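PDB 1TZ7: 4-alpha-glucanotransferase from Aquifex aeolicus, which is an amylomaltase, also called disproportionating enzyme or D-enzyme, a member of the 4-alpha-glucanotransferase family built round a beta/alpha barrel. Local coordinates for residues Y47-W61 with K211-V224. Residues are numbered along the deposited sequence; the frame is centred on the assembly and turned at random.
Sequences YRFLDFLKECGFSLW and KLRRYARERGISIV
Tyr-47 turns the edge of its ring, led by CD1, onto one face of Tyr-215 in a T-shaped pair, the planes 83° apart and the centroids 4.9 Å. On the opposite face of Tyr-215 lies the guanidinium of Arg-219, held there by a hydrogen bond from NH2 to the backbone O of Tyr-215. At the edge of the same ring, Tyr-215 OH donates to the syn lone pair of Asp-51 OD1 at 2.6 Å; the charge of Arg-219 close by probably steadies that carboxylate. Tyr-47 in turn carries Leu-212 CD1 over the centre of one face, a CH-pi contact 3.7 Å from the ring centroid. Leu-212, whose CG lies anti to the backbone N (chi1 -176°), reaches two rings: CD1 sits on Tyr-47, while CD2 meets the edge of Trp-61, 3.9 Å from CZ3. At the edge of the Tyr-215 ring, Leu-50 CD1 also presses tightly on Leu-212 CD1 and touches Ala-216 CB. Ile-221 CD1 slots in against Leu-53 CB at 3.7 Å. Both helices end in Schellman motifs, at Gly-57 and Gly-220, and both segments then run on as adjacent parallel strands. Ser-222 N to Ser-59 O, Trp-61 N to Ser-222 O and Val-224 N to Trp-61 O form the ladder. Two nearly parallel helices, 11° apart, thus each lead into one of two adjacent parallel strands, the repeating alpha-then-beta layout of a TIM-type (beta/alpha)8 barrel.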
ATOM      1  N   TYR A  47      15.238   2.845  10.082  1.00 25.52           N
ATOM      2  CA  TYR A  47      16.649   2.840   9.687  1.00 26.06           C
ATOM      3  C   TYR A  47      17.347   1.553  10.118  1.00 32.18           C
ATOM      4  O   TYR A  47      18.176   1.020   9.389  1.00 26.91           O
ATOM      5  CB  TYR A  47      17.367   4.053  10.276  1.00 26.26           C
ATOM      6  CG  TYR A  47      16.971   5.344   9.617  1.00 27.91           C
ATOM      7  CD1 TYR A  47      17.658   5.820   8.508  1.00 29.02           C
ATOM      8  CD2 TYR A  47      15.897   6.088  10.092  1.00 22.29           C
ATOM      9  CE1 TYR A  47      17.290   7.009   7.895  1.00 25.70           C
ATOM     10  CE2 TYR A  47      15.520   7.277   9.487  1.00 29.19           C
ATOM     11  CZ  TYR A  47      16.216   7.731   8.394  1.00 28.06           C
ATOM     12  OH  TYR A  47      15.845   8.904   7.796  1.00 28.81           O
ATOM     13  N   ARG A  48      16.999   1.055  11.303  1.00 26.46           N
ATOM     14  CA  ARG A  48      17.535  -0.214  11.795  1.00 27.71           C
ATOM     15  C   ARG A  48      17.121  -1.369  10.888  1.00 23.58           C
ATOM     16  O   ARG A  48      17.886  -2.304  10.680  1.00 23.13           O
ATOM     17  CB  ARG A  48      17.054  -0.476  13.224  1.00 28.02           C
ATOM     18  CG  ARG A  48      17.569  -1.791  13.834  1.00 36.62           C
ATOM     19  CD  ARG A  48      18.645  -1.608  14.905  1.00 75.10           C
ATOM     20  NE  ARG A  48      18.163  -0.827  16.047  1.00 83.62           N
ATOM     21  CZ  ARG A  48      17.333  -1.291  16.985  1.00 70.96           C
ATOM     22  NH1 ARG A  48      16.882  -2.543  16.931  1.00 78.08           N
ATOM     23  NH2 ARG A  48      16.954  -0.499  17.981  1.00 60.59           N
ATOM     24  N   PHE A  49      15.905  -1.295  10.355  1.00 26.04           N
ATOM     25  CA  PHE A  49      15.394  -2.329   9.472  1.00 28.24           C
ATOM     26  C   PHE A  49      16.107  -2.293   8.122  1.00 26.57           C
ATOM     27  O   PHE A  49      16.433  -3.329   7.566  1.00 28.12           O
ATOM     28  CB  PHE A  49      13.886  -2.173   9.269  1.00 24.88           C
ATOM     29  CG  PHE A  49      13.316  -3.108   8.243  1.00 24.60           C
ATOM     30  CD1 PHE A  49      13.280  -4.475   8.476  1.00 26.29           C
ATOM     31  CD2 PHE A  49      12.823  -2.623   7.032  1.00 27.97           C
ATOM     32  CE1 PHE A  49      12.761  -5.344   7.527  1.00 33.52           C
ATOM     33  CE2 PHE A  49      12.299  -3.497   6.073  1.00 26.97           C
ATOM     34  CZ  PHE A  49      12.269  -4.848   6.320  1.00 32.96           C
ATOM     35  N   LEU A  50      16.345  -1.088   7.604  1.00 24.38           N
ATOM     36  CA  LEU A  50      17.130  -0.925   6.381  1.00 27.94           C
ATOM     37  C   LEU A  50      18.561  -1.452   6.560  1.00 23.80           C
ATOM     38  O   LEU A  50      19.112  -2.064   5.655  1.00 24.77           O
ATOM     39  CB  LEU A  50      17.159   0.548   5.951  1.00 22.65           C
ATOM     40  CG  LEU A  50      15.836   1.120   5.414  1.00 24.31           C
ATOM     41  CD1 LEU A  50      16.007   2.584   5.039  1.00 26.88           C
ATOM     42  CD2 LEU A  50      15.330   0.318   4.217  1.00 36.12           C
ATOM     43  N   ASP A  51      19.149  -1.215   7.743  1.00 26.20           N
ATOM     44  CA  ASP A  51      20.488  -1.745   8.070  1.00 23.18           C
ATOM     45  C   ASP A  51      20.485  -3.259   8.037  1.00 29.61           C
ATOM     46  O   ASP A  51      21.439  -3.870   7.605  1.00 25.31           O
ATOM     47  CB  ASP A  51      20.934  -1.283   9.466  1.00 24.79           C
ATOM     48  CG  ASP A  51      21.342   0.169   9.503  1.00 33.92           C
ATOM     49  OD1 ASP A  51      21.542   0.770   8.428  1.00 33.86           O
ATOM     50  OD2 ASP A  51      21.493   0.796  10.572  1.00 32.40           O
ATOM     51  N   PHE A  52      19.393  -3.852   8.514  1.00 29.30           N
ATOM     52  CA  PHE A  52      19.230  -5.304   8.516  1.00 28.57           C
ATOM     53  C   PHE A  52      19.096  -5.852   7.070  1.00 26.86           C
ATOM     54  O   PHE A  52      19.723  -6.854   6.721  1.00 24.56           O
ATOM     55  CB  PHE A  52      18.003  -5.684   9.363  1.00 28.46           C
ATOM     56  CG  PHE A  52      17.595  -7.128   9.242  1.00 20.51           C
ATOM     57  CD1 PHE A  52      16.486  -7.487   8.483  1.00 26.53           C
ATOM     58  CD2 PHE A  52      18.301  -8.122   9.900  1.00 26.99           C
ATOM     59  CE1 PHE A  52      16.100  -8.812   8.376  1.00 28.17           C
ATOM     60  CE2 PHE A  52      17.916  -9.453   9.795  1.00 27.56           C
ATOM     61  CZ  PHE A  52      16.814  -9.794   9.028  1.00 30.00           C
ATOM     62  N   LEU A  53      18.284  -5.183   6.250  1.00 24.81           N
ATOM     63  CA  LEU A  53      18.198  -5.489   4.805  1.00 30.11           C
ATOM     64  C   LEU A  53      19.597  -5.534   4.198  1.00 30.70           C
ATOM     65  O   LEU A  53      19.990  -6.518   3.588  1.00 27.36           O
ATOM     66  CB  LEU A  53      17.377  -4.412   4.067  1.00 30.61           C
ATOM     67  CG  LEU A  53      15.840  -4.500   4.029  1.00 43.38           C
ATOM     68  CD1 LEU A  53      15.367  -5.525   3.035  1.00 46.10           C
ATOM     69  CD2 LEU A  53      15.305  -4.795   5.335  1.00 40.28           C
ATOM     70  N   LYS A  54      20.334  -4.445   4.372  1.00 23.75           N
ATOM     71  CA  LYS A  54      21.656  -4.291   3.772  1.00 27.48           C
ATOM     72  C   LYS A  54      22.612  -5.389   4.240  1.00 29.55           C
ATOM     73  O   LYS A  54      23.300  -6.008   3.429  1.00 33.21           O
ATOM     74  CB  LYS A  54      22.231  -2.911   4.117  1.00 28.72           C
ATOM     75  CG  LYS A  54      23.607  -2.614   3.485  1.00 30.37           C
ATOM     76  CD  LYS A  54      23.586  -2.808   1.972  1.00 36.69           C
ATOM     77  CE  LYS A  54      24.800  -2.179   1.315  1.00 47.22           C
ATOM     78  NZ  LYS A  54      26.052  -2.867   1.706  1.00 37.57           N
ATOM     79  N   GLU A  55      22.650  -5.624   5.550  1.00 27.25           N
ATOM     80  CA  GLU A  55      23.576  -6.600   6.133  1.00 27.50           C
ATOM     81  C   GLU A  55      23.300  -8.011   5.597  1.00 28.62           C
ATOM     82  O   GLU A  55      24.226  -8.780   5.355  1.00 26.09           O
ATOM     83  CB  GLU A  55      23.473  -6.592   7.672  1.00 30.39           C
ATOM     84  CG  GLU A  55      24.816  -6.463   8.383  1.00 51.71           C
ATOM     85  CD  GLU A  55      25.633  -7.745   8.337  1.00 67.19           C
ATOM     86  OE1 GLU A  55      25.065  -8.806   8.029  1.00 67.71           O
ATOM     87  OE2 GLU A  55      26.841  -7.690   8.613  1.00 66.26           O
ATOM     88  N   CYS A  56      22.019  -8.333   5.415  1.00 25.14           N
ATOM     89  CA  CYS A  56      21.606  -9.653   4.924  1.00 28.11           C
ATOM     90  C   CYS A  56      21.884  -9.820   3.426  1.00 28.64           C
ATOM     91  O   CYS A  56      22.091 -10.931   2.951  1.00 31.47           O
ATOM     92  CB  CYS A  56      20.107  -9.874   5.185  1.00 29.59           C
ATOM     93  SG  CYS A  56      19.671 -10.107   6.927  1.00 31.24           S
ATOM     94  N   GLY A  57      21.871  -8.706   2.691  1.00 30.24           N
ATOM     95  CA  GLY A  57      22.047  -8.731   1.240  1.00 30.46           C
ATOM     96  C   GLY A  57      20.736  -8.541   0.466  1.00 27.68           C
ATOM     97  O   GLY A  57      20.692  -8.739  -0.752  1.00 27.13           O
ATOM     98  N   PHE A  58      19.673  -8.164   1.171  1.00 29.44           N
ATOM     99  CA  PHE A  58      18.400  -7.842   0.523  1.00 26.15           C
ATOM    100  C   PHE A  58      18.538  -6.574  -0.303  1.00 28.46           C
ATOM    101  O   PHE A  58      19.320  -5.685   0.041  1.00 30.06           O
ATOM    102  CB  PHE A  58      17.296  -7.635   1.566  1.00 30.75           C
ATOM    103  CG  PHE A  58      16.786  -8.908   2.183  1.00 23.05           C
ATOM    104  CD1 PHE A  58      15.971  -9.769   1.459  1.00 29.65           C
ATOM    105  CD2 PHE A  58      17.098  -9.231   3.495  1.00 26.33           C
ATOM    106  CE1 PHE A  58      15.486 -10.941   2.030  1.00 27.56           C
ATOM    107  CE2 PHE A  58      16.615 -10.404   4.072  1.00 31.86           C
ATOM    108  CZ  PHE A  58      15.807 -11.257   3.333  1.00 24.95           C
ATOM    109  N   SER A  59      17.766  -6.489  -1.392  1.00 29.34           N
ATOM    110  CA  SER A  59      17.779  -5.308  -2.268  1.00 26.85           C
ATOM    111  C   SER A  59      16.400  -4.646  -2.385  1.00 28.55           C
ATOM    112  O   SER A  59      16.265  -3.603  -3.021  1.00 27.22           O
ATOM    113  CB  SER A  59      18.249  -5.693  -3.661  1.00 26.85           C
ATOM    114  OG  SER A  59      19.533  -6.263  -3.636  1.00 28.40           O
ATOM    115  N   LEU A  60      15.379  -5.256  -1.786  1.00 25.87           N
ATOM    116  CA  LEU A  60      14.001  -4.781  -1.964  1.00 27.08           C
ATOM    117  C   LEU A  60      13.272  -4.667  -0.637  1.00 28.36           C
ATOM    118  O   LEU A  60      13.429  -5.505   0.240  1.00 29.45           O
ATOM    119  CB  LEU A  60      13.219  -5.719  -2.895  1.00 28.71           C
ATOM    120  CG  LEU A  60      13.754  -5.882  -4.313  1.00 33.99           C
ATOM    121  CD1 LEU A  60      13.099  -7.073  -4.983  1.00 35.68           C
ATOM    122  CD2 LEU A  60      13.525  -4.619  -5.118  1.00 38.23           C
ATOM    123  N   TRP A  61      12.469  -3.618  -0.511  1.00 29.30           N
ATOM    124  CA  TRP A  61      11.573  -3.450   0.612  1.00 28.76           C
ATOM    125  C   TRP A  61      10.185  -3.093   0.090  1.00 28.04           C
ATOM    126  O   TRP A  61      10.014  -2.080  -0.585  1.00 29.16           O
ATOM    127  CB  TRP A  61      12.087  -2.331   1.525  1.00 28.01           C
ATOM    128  CG  TRP A  61      11.176  -2.009   2.669  1.00 25.36           C
ATOM    129  CD1 TRP A  61      10.288  -2.855   3.282  1.00 31.55           C
ATOM    130  CD2 TRP A  61      11.060  -0.754   3.343  1.00 29.39           C
ATOM    131  NE1 TRP A  61       9.630  -2.201   4.297  1.00 27.69           N
ATOM    132  CE2 TRP A  61      10.084  -0.906   4.358  1.00 28.25           C
ATOM    133  CE3 TRP A  61      11.685   0.497   3.199  1.00 29.84           C
ATOM    134  CZ2 TRP A  61       9.720   0.139   5.215  1.00 30.34           C
ATOM    135  CZ3 TRP A  61      11.319   1.531   4.053  1.00 36.44           C
ATOM    136  CH2 TRP A  61      10.346   1.343   5.045  1.00 38.46           C
ATOM    137  N   LYS A 211      14.258  11.429   3.692  1.00 25.71           N
ATOM    138  CA  LYS A 211      15.475  11.062   4.411  1.00 24.96           C
ATOM    139  C   LYS A 211      15.643   9.541   4.473  1.00 26.39           C
ATOM    140  O   LYS A 211      16.739   9.024   4.296  1.00 23.58           O
ATOM    141  CB  LYS A 211      15.440  11.640   5.835  1.00 33.49           C
ATOM    142  CG  LYS A 211      16.807  11.884   6.444  1.00 46.93           C
ATOM    143  CD  LYS A 211      16.696  12.418   7.881  1.00 64.12           C
ATOM    144  CE  LYS A 211      16.465  13.932   7.910  1.00 75.00           C
ATOM    145  NZ  LYS A 211      15.019  14.278   8.002  1.00 80.51           N
ATOM    146  N   LEU A 212      14.550   8.837   4.728  1.00 24.59           N
ATOM    147  CA  LEU A 212      14.585   7.388   4.826  1.00 27.21           C
ATOM    148  C   LEU A 212      14.868   6.771   3.455  1.00 26.81           C
ATOM    149  O   LEU A 212      15.603   5.791   3.342  1.00 25.53           O
ATOM    150  CB  LEU A 212      13.261   6.861   5.369  1.00 22.29           C
ATOM    151  CG  LEU A 212      13.191   5.347   5.604  1.00 21.76           C
ATOM    152  CD1 LEU A 212      14.115   4.928   6.735  1.00 22.79           C
ATOM    153  CD2 LEU A 212      11.759   4.922   5.898  1.00 25.63           C
ATOM    154  N   ARG A 213      14.278   7.355   2.423  1.00 24.73           N
ATOM    155  CA  ARG A 213      14.442   6.860   1.065  1.00 31.18           C
ATOM    156  C   ARG A 213      15.894   7.010   0.582  1.00 27.76           C
ATOM    157  O   ARG A 213      16.427   6.128  -0.087  1.00 31.60           O
ATOM    158  CB  ARG A 213      13.510   7.601   0.115  1.00 31.97           C
ATOM    159  CG  ARG A 213      13.813   7.330  -1.315  1.00 31.47           C
ATOM    160  CD  ARG A 213      12.836   7.897  -2.291  1.00 36.18           C
ATOM    161  NE  ARG A 213      13.284   7.623  -3.641  1.00 31.18           N
ATOM    162  CZ  ARG A 213      13.202   6.441  -4.231  1.00 39.49           C
ATOM    163  NH1 ARG A 213      13.667   6.287  -5.458  1.00 31.21           N
ATOM    164  NH2 ARG A 213      12.646   5.405  -3.598  1.00 29.20           N
ATOM    165  N   ARG A 214      16.517   8.125   0.924  1.00 23.63           N
ATOM    166  CA  ARG A 214      17.918   8.351   0.577  1.00 25.99           C
ATOM    167  C   ARG A 214      18.809   7.317   1.254  1.00 32.63           C
ATOM    168  O   ARG A 214      19.720   6.773   0.643  1.00 28.13           O
ATOM    169  CB  ARG A 214      18.352   9.762   0.985  1.00 27.72           C
ATOM    170  CG  ARG A 214      19.832  10.044   0.746  1.00 36.65           C
ATOM    171  CD  ARG A 214      20.264  11.458   1.096  1.00 50.30           C
ATOM    172  NE  ARG A 214      21.715  11.607   1.031  1.00 50.29           N
ATOM    173  CZ  ARG A 214      22.369  12.730   1.313  1.00 56.54           C
ATOM    174  NH1 ARG A 214      23.696  12.767   1.227  1.00 50.53           N
ATOM    175  NH2 ARG A 214      21.701  13.819   1.684  1.00 60.36           N
ATOM    176  N   TYR A 215      18.535   7.055   2.522  1.00 29.31           N
ATOM    177  CA  TYR A 215      19.268   6.058   3.275  1.00 26.06           C
ATOM    178  C   TYR A 215      19.160   4.686   2.572  1.00 20.86           C
ATOM    179  O   TYR A 215      20.151   3.985   2.405  1.00 26.59           O
ATOM    180  CB  TYR A 215      18.708   5.982   4.696  1.00 29.05           C
ATOM    181  CG  TYR A 215      19.600   5.294   5.692  1.00 22.17           C
ATOM    182  CD1 TYR A 215      19.455   3.938   5.957  1.00 22.11           C
ATOM    183  CD2 TYR A 215      20.578   6.002   6.392  1.00 28.44           C
ATOM    184  CE1 TYR A 215      20.263   3.296   6.877  1.00 23.96           C
ATOM    185  CE2 TYR A 215      21.390   5.370   7.318  1.00 25.52           C
ATOM    186  CZ  TYR A 215      21.225   4.010   7.557  1.00 20.19           C
ATOM    187  OH  TYR A 215      22.026   3.362   8.477  1.00 26.50           O
ATOM    188  N   ALA A 216      17.951   4.329   2.160  1.00 25.32           N
ATOM    189  CA  ALA A 216      17.712   3.059   1.474  1.00 27.59           C
ATOM    190  C   ALA A 216      18.455   3.006   0.129  1.00 30.00           C
ATOM    191  O   ALA A 216      19.126   2.027  -0.179  1.00 29.40           O
ATOM    192  CB  ALA A 216      16.235   2.855   1.262  1.00 23.91           C
ATOM    193  N   ARG A 217      18.326   4.072  -0.656  1.00 30.19           N
ATOM    194  CA  ARG A 217      18.874   4.116  -2.022  1.00 26.21           C
ATOM    195  C   ARG A 217      20.413   4.042  -2.040  1.00 28.29           C
ATOM    196  O   ARG A 217      21.005   3.415  -2.926  1.00 26.25           O
ATOM    197  CB  ARG A 217      18.418   5.392  -2.733  1.00 26.36           C
ATOM    198  CG  ARG A 217      16.941   5.394  -3.126  1.00 29.03           C
ATOM    199  CD  ARG A 217      16.673   4.774  -4.490  1.00 58.46           C
ATOM    200  NE  ARG A 217      16.980   3.360  -4.480  1.00 44.53           N
ATOM    201  CZ  ARG A 217      17.675   2.717  -5.422  1.00 31.84           C
ATOM    202  NH1 ARG A 217      17.899   1.418  -5.289  1.00 32.18           N
ATOM    203  NH2 ARG A 217      18.137   3.356  -6.494  1.00 38.12           N
ATOM    204  N   GLU A 218      21.050   4.682  -1.064  1.00 27.38           N
ATOM    205  CA  GLU A 218      22.513   4.686  -0.976  1.00 32.65           C
ATOM    206  C   GLU A 218      23.050   3.301  -0.623  1.00 29.84           C
ATOM    207  O   GLU A 218      24.232   3.013  -0.830  1.00 27.65           O
ATOM    208  CB  GLU A 218      22.983   5.705   0.065  1.00 31.04           C
ATOM    209  CG  GLU A 218      22.893   7.144  -0.404  1.00 48.76           C
ATOM    210  CD  GLU A 218      23.508   8.125   0.582  1.00 51.45           C
ATOM    211  OE1 GLU A 218      23.514   7.828   1.800  1.00 48.21           O
ATOM    212  OE2 GLU A 218      23.983   9.190   0.138  1.00 56.78           O
ATOM    213  N   ARG A 219      22.176   2.450  -0.085  1.00 26.33           N
ATOM    214  CA  ARG A 219      22.532   1.074   0.249  1.00 30.70           C
ATOM    215  C   ARG A 219      21.946   0.065  -0.775  1.00 26.60           C
ATOM    216  O   ARG A 219      21.929  -1.134  -0.536  1.00 32.21           O
ATOM    217  CB  ARG A 219      22.055   0.741   1.674  1.00 31.27           C
ATOM    218  CG  ARG A 219      22.889   1.427   2.754  1.00 36.07           C
ATOM    219  CD  ARG A 219      22.193   1.597   4.092  1.00 27.99           C
ATOM    220  NE  ARG A 219      23.044   2.330   5.032  1.00 27.36           N
ATOM    221  CZ  ARG A 219      23.217   3.656   5.023  1.00 31.68           C
ATOM    222  NH1 ARG A 219      24.019   4.226   5.913  1.00 35.56           N
ATOM    223  NH2 ARG A 219      22.580   4.414   4.131  1.00 25.79           N
ATOM    224  N   GLY A 220      21.481   0.580  -1.910  1.00 26.29           N
ATOM    225  CA  GLY A 220      21.086  -0.258  -3.033  1.00 27.89           C
ATOM    226  C   GLY A 220      19.722  -0.907  -2.850  1.00 30.14           C
ATOM    227  O   GLY A 220      19.376  -1.866  -3.553  1.00 28.79           O
ATOM    228  N   ILE A 221      18.945  -0.386  -1.908  1.00 26.22           N
ATOM    229  CA  ILE A 221      17.623  -0.919  -1.625  1.00 25.23           C
ATOM    230  C   ILE A 221      16.574  -0.128  -2.395  1.00 27.27           C
ATOM    231  O   ILE A 221      16.470   1.099  -2.242  1.00 27.69           O
ATOM    232  CB  ILE A 221      17.332  -0.867  -0.110  1.00 30.92           C
ATOM    233  CG1 ILE A 221      18.298  -1.791   0.647  1.00 27.52           C
ATOM    234  CG2 ILE A 221      15.884  -1.283   0.177  1.00 32.31           C
ATOM    235  CD1 ILE A 221      18.414  -1.474   2.112  1.00 34.16           C
ATOM    236  N   SER A 222      15.801  -0.832  -3.230  1.00 26.66           N
ATOM    237  CA  SER A 222      14.682  -0.231  -3.943  1.00 27.11           C
ATOM    238  C   SER A 222      13.395  -0.482  -3.172  1.00 36.02           C
ATOM    239  O   SER A 222      13.184  -1.572  -2.636  1.00 26.50           O
ATOM    240  CB  SER A 222      14.560  -0.827  -5.356  1.00 30.85           C
ATOM    241  OG  SER A 222      15.686  -0.524  -6.147  1.00 27.69           O
ATOM    242  N   ILE A 223      12.536   0.523  -3.118  1.00 28.30           N
ATOM    243  CA  ILE A 223      11.313   0.423  -2.365  1.00 24.93           C
ATOM    244  C   ILE A 223      10.137   0.174  -3.286  1.00 30.76           C
ATOM    245  O   ILE A 223       9.893   0.932  -4.231  1.00 26.97           O
ATOM    246  CB  ILE A 223      11.081   1.700  -1.514  1.00 26.51           C
ATOM    247  CG1 ILE A 223      12.317   1.991  -0.652  1.00 27.40           C
ATOM    248  CG2 ILE A 223       9.847   1.520  -0.624  1.00 26.67           C
ATOM    249  CD1 ILE A 223      12.267   3.327   0.091  1.00 30.18           C
ATOM    250  N   VAL A 224       9.415  -0.904  -3.011  1.00 27.95           N
ATOM    251  CA  VAL A 224       8.196  -1.216  -3.715  1.00 29.79           C
ATOM    252  C   VAL A 224       7.005  -0.638  -2.954  1.00 33.69           C
ATOM    253  O   VAL A 224       6.695  -1.068  -1.851  1.00 28.53           O
ATOM    254  CB  VAL A 224       8.017  -2.746  -3.869  1.00 29.55           C
ATOM    255  CG1 VAL A 224       6.761  -3.065  -4.662  1.00 32.61           C
ATOM    256  CG2 VAL A 224       9.249  -3.363  -4.531  1.00 33.31           C
TER